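Side-chain contacts in predicted metal-dependent phosphohydrolase (Magnetospirillum magnetotacticum MS-1, PDB 3KH1), which probably acts as a metal-dependent phosphohydrolase of the HD-domain family, perhaps as a 5'-deoxynucleotidase: residues E7-A12 with P113-E118; V17-K22 with A105-L110. One frame throughout, in Å; residues are numbered along the deposited sequence.

In the fold
Two helix contacts of a mainly helical HD-domain protein illustrate how an N-terminal helix can be tied to the rest of its fold by charged pairs. Both use helix 8-19: contact 1 joins its first turn to the start of helix 113-128, and contact 2 joins its last turn and the residues after it to the end of helix 96-108, the helix that comes just before 113-128 in the chain. Contact 2 therefore lies within the span that contact 1 closes. Their centres are about 11 Å apart, and Ala12 packs on Leu110 between them. Both also touch the second subunit, placing helix 8-19 at the dimer interface.

Contact 1 (E7-A12 with P113-E118); sequences ESRLAA and PDQAAE
Around the pair Arg9 and Asp114 the backbones stay well apart, the nearest CA atoms, those of Arg9 and Pro113, being 9.1 Å apart, and the long side chain of Arg9 spans most of the gap to Asp114. The motif is an interhelical salt bridge in the HD-domain fold, between the first turn of helix 8-19 and that of helix 113-128. Arg9 runs out fully extended from CG to NE, a shape that carries its guanidinium across to the other helix. There it grips the carboxylate end-on with two nitrogens, one for each oxygen. NH1 of Arg9 gives OD1 of Asp114 a nearly straight bond of 2.8 Å (170° at the hydrogen), lying close to the guanidinium plane. The two flat groups are nevertheless turned 49° against each other, and OD1 is approached on its syn side from well out of the carboxylate plane. Gln115 leaves its backbone toward the arginine's helix, but its OE1 is hydrogen-bonded to Gln13 and its NE2 to Leu54 O of the second subunit. Arg9 NE forms a further salt bridge with Glu57 of the second subunit, whose Tyr58 also packs on the arginine, making this side chain a junction of two helices and two chains. Replacing it with a leucine would probably leave the carboxylates of Asp114 and of that glutamate without their shared cationic mate. The second bond of the grip is longer and more bent: Arg9 NH2 reaches the syn lone pair of Asp114 OD2 at 3.1 Å.

Contact 2 (V17-K22 with A105-L110); sequences VVEIDK and ARLFGL
Glu19 is the hub of this contact, meeting Arg106, Leu107 and Leu110 with different parts of one side chain. With Lys22 and Arg106 it forms a salt-bridge network that joins the end of helix 8-19 and the residues after it to the end of helix 96-108 in the HD-domain fold. Its aliphatic part lies against the leucines: CG of Glu19 is 3.7 Å from CD2 of Leu107, and CB of Glu19 is equally near CD1 of Leu110, both leucines crossing the glutamate at about a right angle. With CG anti to the backbone N (chi1 -178°) and a bend at the next bond (chi2 70°), the chain sets its carboxylate beside the guanidinium of Arg106. Both terminal nitrogens of that group converge on a single oxygen. NH2 of Arg106 makes the shorter bond, 2.9 Å to OE2 of Glu19, while NH1 of Arg106 reaches the same OE2 at 3.3 Å, from above the carboxylate plane. OE2 lies in the guanidinium plane, yet the two flat groups stand almost perpendicular, 80° apart. Lys22 adds a third donor, its NZ 2.8 Å from Glu19 OE2 on the syn side. A water accepts from Arg106 NH1 and donates weakly to Glu19 OE1. Arg106 NE is salt-bridged to Asp81, and Leu107 packs on Ile80, drawing helix 79-82 into the cluster. Lys22 and Arg106 thus share the negative charge at OE2, and these two cations would be expected to keep the glutamate ionised.

Contact 1 (E7-A12 with P113-E118)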
ATOM      1  N   GLU A   7      -4.736 -27.890  -4.314  1.00 18.81           N
ATOM      2  CA  GLU A   7      -3.993 -26.654  -4.407  1.00 19.55           C
ATOM      3  C   GLU A   7      -4.809 -25.501  -5.007  1.00 17.92           C
ATOM      4  O   GLU A   7      -4.266 -24.418  -5.239  1.00 16.77           O
ATOM      5  CB  GLU A   7      -2.749 -26.911  -5.230  1.00 20.07           C
ATOM      6  CG  GLU A   7      -1.721 -27.783  -4.562  1.00 23.34           C
ATOM      7  CD  GLU A   7      -0.968 -27.102  -3.445  1.00 27.63           C
ATOM      8  OE1 GLU A   7      -0.809 -25.844  -3.457  1.00 29.67           O
ATOM      9  OE2 GLU A   7      -0.541 -27.877  -2.552  1.00 33.39           O
ATOM     10  N   SER A   8      -6.102 -25.739  -5.269  1.00 17.09           N
ATOM     11  CA  SER A   8      -6.940 -24.782  -5.995  1.00 16.27           C
ATOM     12  C   SER A   8      -7.098 -23.469  -5.251  1.00 15.86           C
ATOM     13  O   SER A   8      -7.021 -22.412  -5.854  1.00 15.14           O
ATOM     14  CB  SER A   8      -8.333 -25.366  -6.238  1.00 16.32           C
ATOM     15  OG  SER A   8      -8.264 -26.482  -7.101  1.00 16.40           O
ATOM     16  N   ARG A   9      -7.322 -23.552  -3.952  1.00 15.34           N
ATOM     17  CA  ARG A   9      -7.588 -22.325  -3.198  1.00 15.19           C
ATOM     18  C   ARG A   9      -6.373 -21.399  -3.230  1.00 14.91           C
ATOM     19  O   ARG A   9      -6.500 -20.209  -3.514  1.00 14.03           O
ATOM     20  CB  ARG A   9      -7.981 -22.693  -1.759  1.00 15.60           C
ATOM     21  CG  ARG A   9      -8.117 -21.476  -0.835  1.00 14.48           C
ATOM     22  CD  ARG A   9      -8.621 -21.910   0.533  1.00 14.91           C
ATOM     23  NE  ARG A   9      -8.745 -20.758   1.409  1.00 15.23           N
ATOM     24  CZ  ARG A   9      -9.786 -19.923   1.415  1.00 16.53           C
ATOM     25  NH1 ARG A   9     -10.845 -20.129   0.655  1.00 18.21           N
ATOM     26  NH2 ARG A   9      -9.790 -18.865   2.209  1.00 15.86           N
ATOM     27  N   LEU A  10      -5.196 -21.939  -2.926  1.00 14.51           N
ATOM     28  CA  LEU A  10      -3.972 -21.135  -2.879  1.00 14.33           C
ATOM     29  C   LEU A  10      -3.693 -20.629  -4.312  1.00 14.12           C
ATOM     30  O   LEU A  10      -3.255 -19.500  -4.472  1.00 14.63           O
ATOM     31  CB  LEU A  10      -2.821 -21.946  -2.286  1.00 14.51           C
ATOM     32  CG  LEU A  10      -1.513 -21.165  -2.138  1.00 16.04           C
ATOM     33  CD1 LEU A  10      -1.651 -19.857  -1.332  1.00 16.79           C
ATOM     34  CD2 LEU A  10      -0.460 -22.104  -1.538  1.00 18.51           C
ATOM     35  N   ALA A  11      -3.890 -21.453  -5.347  1.00 14.24           N
ATOM     36  CA  ALA A  11      -3.632 -20.965  -6.695  1.00 14.75           C
ATOM     37  C   ALA A  11      -4.541 -19.786  -7.053  1.00 14.99           C
ATOM     38  O   ALA A  11      -4.083 -18.847  -7.712  1.00 14.88           O
ATOM     39  CB  ALA A  11      -3.812 -22.086  -7.697  1.00 16.13           C
ATOM     40  N   ALA A  12      -5.794 -19.824  -6.621  1.00 14.88           N
ATOM     41  CA  ALA A  12      -6.730 -18.740  -6.889  1.00 14.65           C
ATOM     42  C   ALA A  12      -6.262 -17.485  -6.164  1.00 14.39           C
ATOM     43  O   ALA A  12      -6.185 -16.386  -6.748  1.00 14.16           O
ATOM     44  CB  ALA A  12      -8.167 -19.124  -6.471  1.00 15.99           C
ATOM     45  N   PRO A 113     -14.228 -18.446  -3.595  1.00 21.96           N
ATOM     46  CA  PRO A 113     -15.552 -17.851  -3.371  1.00 21.53           C
ATOM     47  C   PRO A 113     -15.766 -17.102  -2.055  1.00 20.58           C
ATOM     48  O   PRO A 113     -16.438 -16.072  -2.070  1.00 21.69           O
ATOM     49  CB  PRO A 113     -16.495 -19.051  -3.461  1.00 23.32           C
ATOM     50  CG  PRO A 113     -15.801 -19.944  -4.427  1.00 24.67           C
ATOM     51  CD  PRO A 113     -14.331 -19.800  -4.173  1.00 23.32           C
ATOM     52  N   ASP A 114     -15.258 -17.619  -0.934  1.00 19.90           N
ATOM     53  CA  ASP A 114     -15.438 -16.959   0.349  1.00 19.06           C
ATOM     54  C   ASP A 114     -14.786 -15.557   0.345  1.00 18.65           C
ATOM     55  O   ASP A 114     -15.393 -14.571   0.736  1.00 18.93           O
ATOM     56  CB  ASP A 114     -14.954 -17.823   1.527  1.00 19.61           C
ATOM     57  CG  ASP A 114     -13.452 -18.100   1.495  1.00 20.50           C
ATOM     58  OD1 ASP A 114     -12.878 -18.282   0.422  1.00 21.68           O
ATOM     59  OD2 ASP A 114     -12.823 -18.160   2.561  1.00 26.69           O
ATOM     60  N   GLN A 115     -13.584 -15.474  -0.168  1.00 17.21           N
ATOM     61  CA  GLN A 115     -12.900 -14.227  -0.220  1.00 16.11           C
ATOM     62  C   GLN A 115     -13.396 -13.317  -1.332  1.00 15.92           C
ATOM     63  O   GLN A 115     -13.422 -12.100  -1.166  1.00 15.94           O
ATOM     64  CB  GLN A 115     -11.389 -14.453  -0.373  1.00 15.10           C
ATOM     65  CG  GLN A 115     -10.696 -14.964   0.882  1.00 14.10           C
ATOM     66  CD  GLN A 115      -9.232 -15.148   0.676  1.00 13.68           C
ATOM     67  OE1 GLN A 115      -8.810 -15.825  -0.272  1.00 15.08           O
ATOM     68  NE2 GLN A 115      -8.430 -14.575   1.576  1.00 13.47           N
ATOM     69  N   ALA A 116     -13.842 -13.904  -2.439  1.00 16.99           N
ATOM     70  CA  ALA A 116     -14.465 -13.083  -3.514  1.00 17.37           C
ATOM     71  C   ALA A 116     -15.632 -12.290  -2.920  1.00 17.54           C
ATOM     72  O   ALA A 116     -15.782 -11.075  -3.168  1.00 18.26           O
ATOM     73  CB  ALA A 116     -14.963 -13.944  -4.696  1.00 18.35           C
ATOM     74  N   ALA A 117     -16.491 -12.981  -2.153  1.00 18.72           N
ATOM     75  CA  ALA A 117     -17.639 -12.333  -1.536  1.00 18.13           C
ATOM     76  C   ALA A 117     -17.176 -11.348  -0.455  1.00 17.19           C
ATOM     77  O   ALA A 117     -17.691 -10.245  -0.355  1.00 19.06           O
ATOM     78  CB  ALA A 117     -18.640 -13.390  -0.957  1.00 19.81           C
ATOM     79  N   GLU A 118     -16.203 -11.761   0.345  1.00 17.63           N
ATOM     80  CA  GLU A 118     -15.710 -10.913   1.434  1.00 16.54           C
ATOM     81  C   GLU A 118     -15.135  -9.585   0.929  1.00 15.74           C
ATOM     82  O   GLU A 118     -15.504  -8.488   1.412  1.00 15.24           O
ATOM     83  CB  GLU A 118     -14.662 -11.668   2.261  1.00 17.33           C
ATOM     84  CG  GLU A 118     -14.018 -10.801   3.355  1.00 17.75           C
ATOM     85  CD  GLU A 118     -12.777 -11.409   3.989  1.00 18.97           C
ATOM     86  OE1 GLU A 118     -12.369 -12.534   3.575  1.00 19.46           O
ATOM     87  OE2 GLU A 118     -12.219 -10.738   4.896  1.00 18.89           O
TER

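Contact 2 (V17-K22 with A105-L110)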
ATOM      1  N   VAL A  17      -3.225 -12.069  -6.336  1.00 12.19           N
ATOM      2  CA  VAL A  17      -1.997 -11.378  -5.935  1.00 11.97           C
ATOM      3  C   VAL A  17      -1.231 -10.893  -7.163  1.00 12.04           C
ATOM      4  O   VAL A  17      -0.744  -9.727  -7.198  1.00 12.61           O
ATOM      5  CB  VAL A  17      -1.135 -12.196  -4.969  1.00 12.36           C
ATOM      6  CG1 VAL A  17       0.233 -11.512  -4.729  1.00 12.37           C
ATOM      7  CG2 VAL A  17      -1.881 -12.438  -3.606  1.00 12.50           C
ATOM      8  N   VAL A  18      -1.076 -11.758  -8.155  1.00 12.81           N
ATOM      9  CA  VAL A  18      -0.357 -11.391  -9.364  1.00 14.16           C
ATOM     10  C   VAL A  18      -1.108 -10.334 -10.186  1.00 13.77           C
ATOM     11  O   VAL A  18      -0.506  -9.381 -10.696  1.00 13.86           O
ATOM     12  CB  VAL A  18      -0.008 -12.663 -10.193  1.00 14.57           C
ATOM     13  CG1 VAL A  18       0.498 -12.301 -11.597  1.00 17.19           C
ATOM     14  CG2 VAL A  18       1.010 -13.528  -9.380  1.00 16.85           C
ATOM     15  N   GLU A  19      -2.416 -10.523 -10.354  1.00 13.13           N
ATOM     16  CA  GLU A  19      -3.246  -9.627 -11.157  1.00 13.95           C
ATOM     17  C   GLU A  19      -3.222  -8.185 -10.652  1.00 13.24           C
ATOM     18  O   GLU A  19      -3.133  -7.239 -11.435  1.00 13.73           O
ATOM     19  CB  GLU A  19      -4.667 -10.128 -11.179  1.00 15.02           C
ATOM     20  CG  GLU A  19      -5.606  -9.267 -12.059  1.00 17.70           C
ATOM     21  CD  GLU A  19      -5.381  -9.336 -13.587  1.00 19.70           C
ATOM     22  OE1 GLU A  19      -4.568 -10.141 -14.090  1.00 24.05           O
ATOM     23  OE2 GLU A  19      -6.088  -8.603 -14.325  1.00 21.68           O
ATOM     24  N   ILE A  20      -3.217  -8.018  -9.336  1.00 12.85           N
ATOM     25  CA  ILE A  20      -3.365  -6.680  -8.768  1.00 12.53           C
ATOM     26  C   ILE A  20      -2.100  -5.856  -8.872  1.00 12.04           C
ATOM     27  O   ILE A  20      -2.156  -4.660  -8.559  1.00 12.27           O
ATOM     28  CB  ILE A  20      -3.981  -6.713  -7.334  1.00 12.64           C
ATOM     29  CG1 ILE A  20      -3.045  -7.345  -6.310  1.00 12.57           C
ATOM     30  CG2 ILE A  20      -5.376  -7.351  -7.330  1.00 13.61           C
ATOM     31  CD1 ILE A  20      -3.550  -7.259  -4.826  1.00 13.19           C
ATOM     32  N   ASP A  21      -0.968  -6.414  -9.329  1.00 11.64           N
ATOM     33  CA  ASP A  21       0.136  -5.571  -9.793  1.00 11.81           C
ATOM     34  C   ASP A  21      -0.353  -4.439 -10.670  1.00 11.71           C
ATOM     35  O   ASP A  21       0.247  -3.338 -10.695  1.00 11.99           O
ATOM     36  CB  ASP A  21       1.216  -6.374 -10.560  1.00 13.13           C
ATOM     37  CG  ASP A  21       2.566  -5.603 -10.717  1.00 13.71           C
ATOM     38  OD1 ASP A  21       3.280  -5.513  -9.710  1.00 16.98           O
ATOM     39  OD2 ASP A  21       2.946  -5.183 -11.858  1.00 17.25           O
ATOM     40  N   LYS A  22      -1.396  -4.724 -11.460  1.00 12.16           N
ATOM     41  CA  LYS A  22      -1.890  -3.765 -12.437  1.00 12.19           C
ATOM     42  C   LYS A  22      -2.426  -2.483 -11.821  1.00 10.79           C
ATOM     43  O   LYS A  22      -2.536  -1.467 -12.511  1.00 12.63           O
ATOM     44  CB  LYS A  22      -2.957  -4.425 -13.282  1.00 12.83           C
ATOM     45  CG  LYS A  22      -2.429  -5.561 -14.151  1.00 14.80           C
ATOM     46  CD  LYS A  22      -3.596  -6.212 -14.943  1.00 17.54           C
ATOM     47  CE  LYS A  22      -3.186  -7.378 -15.812  1.00 21.76           C
ATOM     48  NZ  LYS A  22      -4.415  -7.958 -16.505  1.00 26.85           N
ATOM     49  N   ALA A 105     -16.665  -7.903 -10.176  1.00 21.64           N
ATOM     50  CA  ALA A 105     -16.964  -9.286 -10.509  1.00 22.00           C
ATOM     51  C   ALA A 105     -15.770 -10.059 -11.102  1.00 22.63           C
ATOM     52  O   ALA A 105     -15.524 -11.207 -10.706  1.00 24.53           O
ATOM     53  CB  ALA A 105     -18.181  -9.372 -11.416  1.00 23.71           C
ATOM     54  N   ARG A 106     -15.012  -9.439 -12.001  1.00 21.41           N
ATOM     55  CA  ARG A 106     -13.902 -10.110 -12.643  1.00 21.72           C
ATOM     56  C   ARG A 106     -12.726 -10.245 -11.699  1.00 20.41           C
ATOM     57  O   ARG A 106     -12.101 -11.306 -11.600  1.00 21.18           O
ATOM     58  CB  ARG A 106     -13.440  -9.369 -13.896  1.00 22.16           C
ATOM     59  CG  ARG A 106     -12.355 -10.131 -14.652  1.00 22.55           C
ATOM     60  CD  ARG A 106     -11.797  -9.335 -15.800  1.00 23.45           C
ATOM     61  NE  ARG A 106     -10.809  -8.328 -15.384  1.00 22.53           N
ATOM     62  CZ  ARG A 106      -9.518  -8.570 -15.099  1.00 22.58           C
ATOM     63  NH1 ARG A 106      -9.001  -9.800 -15.141  1.00 24.88           N
ATOM     64  NH2 ARG A 106      -8.718  -7.566 -14.838  1.00 22.22           N
ATOM     65  N   LEU A 107     -12.397  -9.144 -11.011  1.00 17.81           N
ATOM     66  CA  LEU A 107     -11.190  -9.094 -10.206  1.00 16.39           C
ATOM     67  C   LEU A 107     -11.353  -9.865  -8.913  1.00 15.92           C
ATOM     68  O   LEU A 107     -10.543 -10.762  -8.635  1.00 16.16           O
ATOM     69  CB  LEU A 107     -10.779  -7.636  -9.957  1.00 16.00           C
ATOM     70  CG  LEU A 107     -10.166  -6.976 -11.229  1.00 15.96           C
ATOM     71  CD1 LEU A 107     -10.322  -5.481 -11.197  1.00 18.44           C
ATOM     72  CD2 LEU A 107      -8.719  -7.461 -11.404  1.00 18.13           C
ATOM     73  N   PHE A 108     -12.334  -9.506  -8.081  1.00 16.32           N
ATOM     74  CA  PHE A 108     -12.576 -10.288  -6.859  1.00 17.24           C
ATOM     75  C   PHE A 108     -12.955 -11.735  -7.202  1.00 17.77           C
ATOM     76  O   PHE A 108     -12.667 -12.634  -6.421  1.00 18.13           O
ATOM     77  CB  PHE A 108     -13.613  -9.611  -5.937  1.00 17.85           C
ATOM     78  CG  PHE A 108     -13.161  -8.242  -5.452  1.00 16.77           C
ATOM     79  CD1 PHE A 108     -11.978  -8.085  -4.737  1.00 15.83           C
ATOM     80  CD2 PHE A 108     -13.882  -7.095  -5.740  1.00 17.49           C
ATOM     81  CE1 PHE A 108     -11.544  -6.837  -4.317  1.00 15.40           C
ATOM     82  CE2 PHE A 108     -13.422  -5.842  -5.304  1.00 17.55           C
ATOM     83  CZ  PHE A 108     -12.287  -5.737  -4.613  1.00 14.50           C
ATOM     84  N   GLY A 109     -13.511 -11.961  -8.394  1.00 18.16           N
ATOM     85  CA  GLY A 109     -13.907 -13.298  -8.813  1.00 18.89           C
ATOM     86  C   GLY A 109     -12.714 -14.213  -9.018  1.00 18.90           C
ATOM     87  O   GLY A 109     -12.897 -15.420  -9.122  1.00 20.76           O
ATOM     88  N   LEU A 110     -11.497 -13.671  -9.122  1.00 18.98           N
ATOM     89  CA  LEU A 110     -10.283 -14.498  -9.139  1.00 17.42           C
ATOM     90  C   LEU A 110     -10.058 -15.231  -7.799  1.00 17.55           C
ATOM     91  O   LEU A 110      -9.428 -16.277  -7.747  1.00 18.41           O
ATOM     92  CB  LEU A 110      -9.056 -13.654  -9.477  1.00 18.59           C
ATOM     93  CG  LEU A 110      -8.997 -13.063 -10.902  1.00 20.21           C
ATOM     94  CD1 LEU A 110      -7.808 -12.098 -11.021  1.00 19.47           C
ATOM     95  CD2 LEU A 110      -8.946 -14.170 -11.982  1.00 23.08           C
TER
HETATM   96  O   HOH W   1      -6.469 -11.129 -15.851  1.00 41.51           O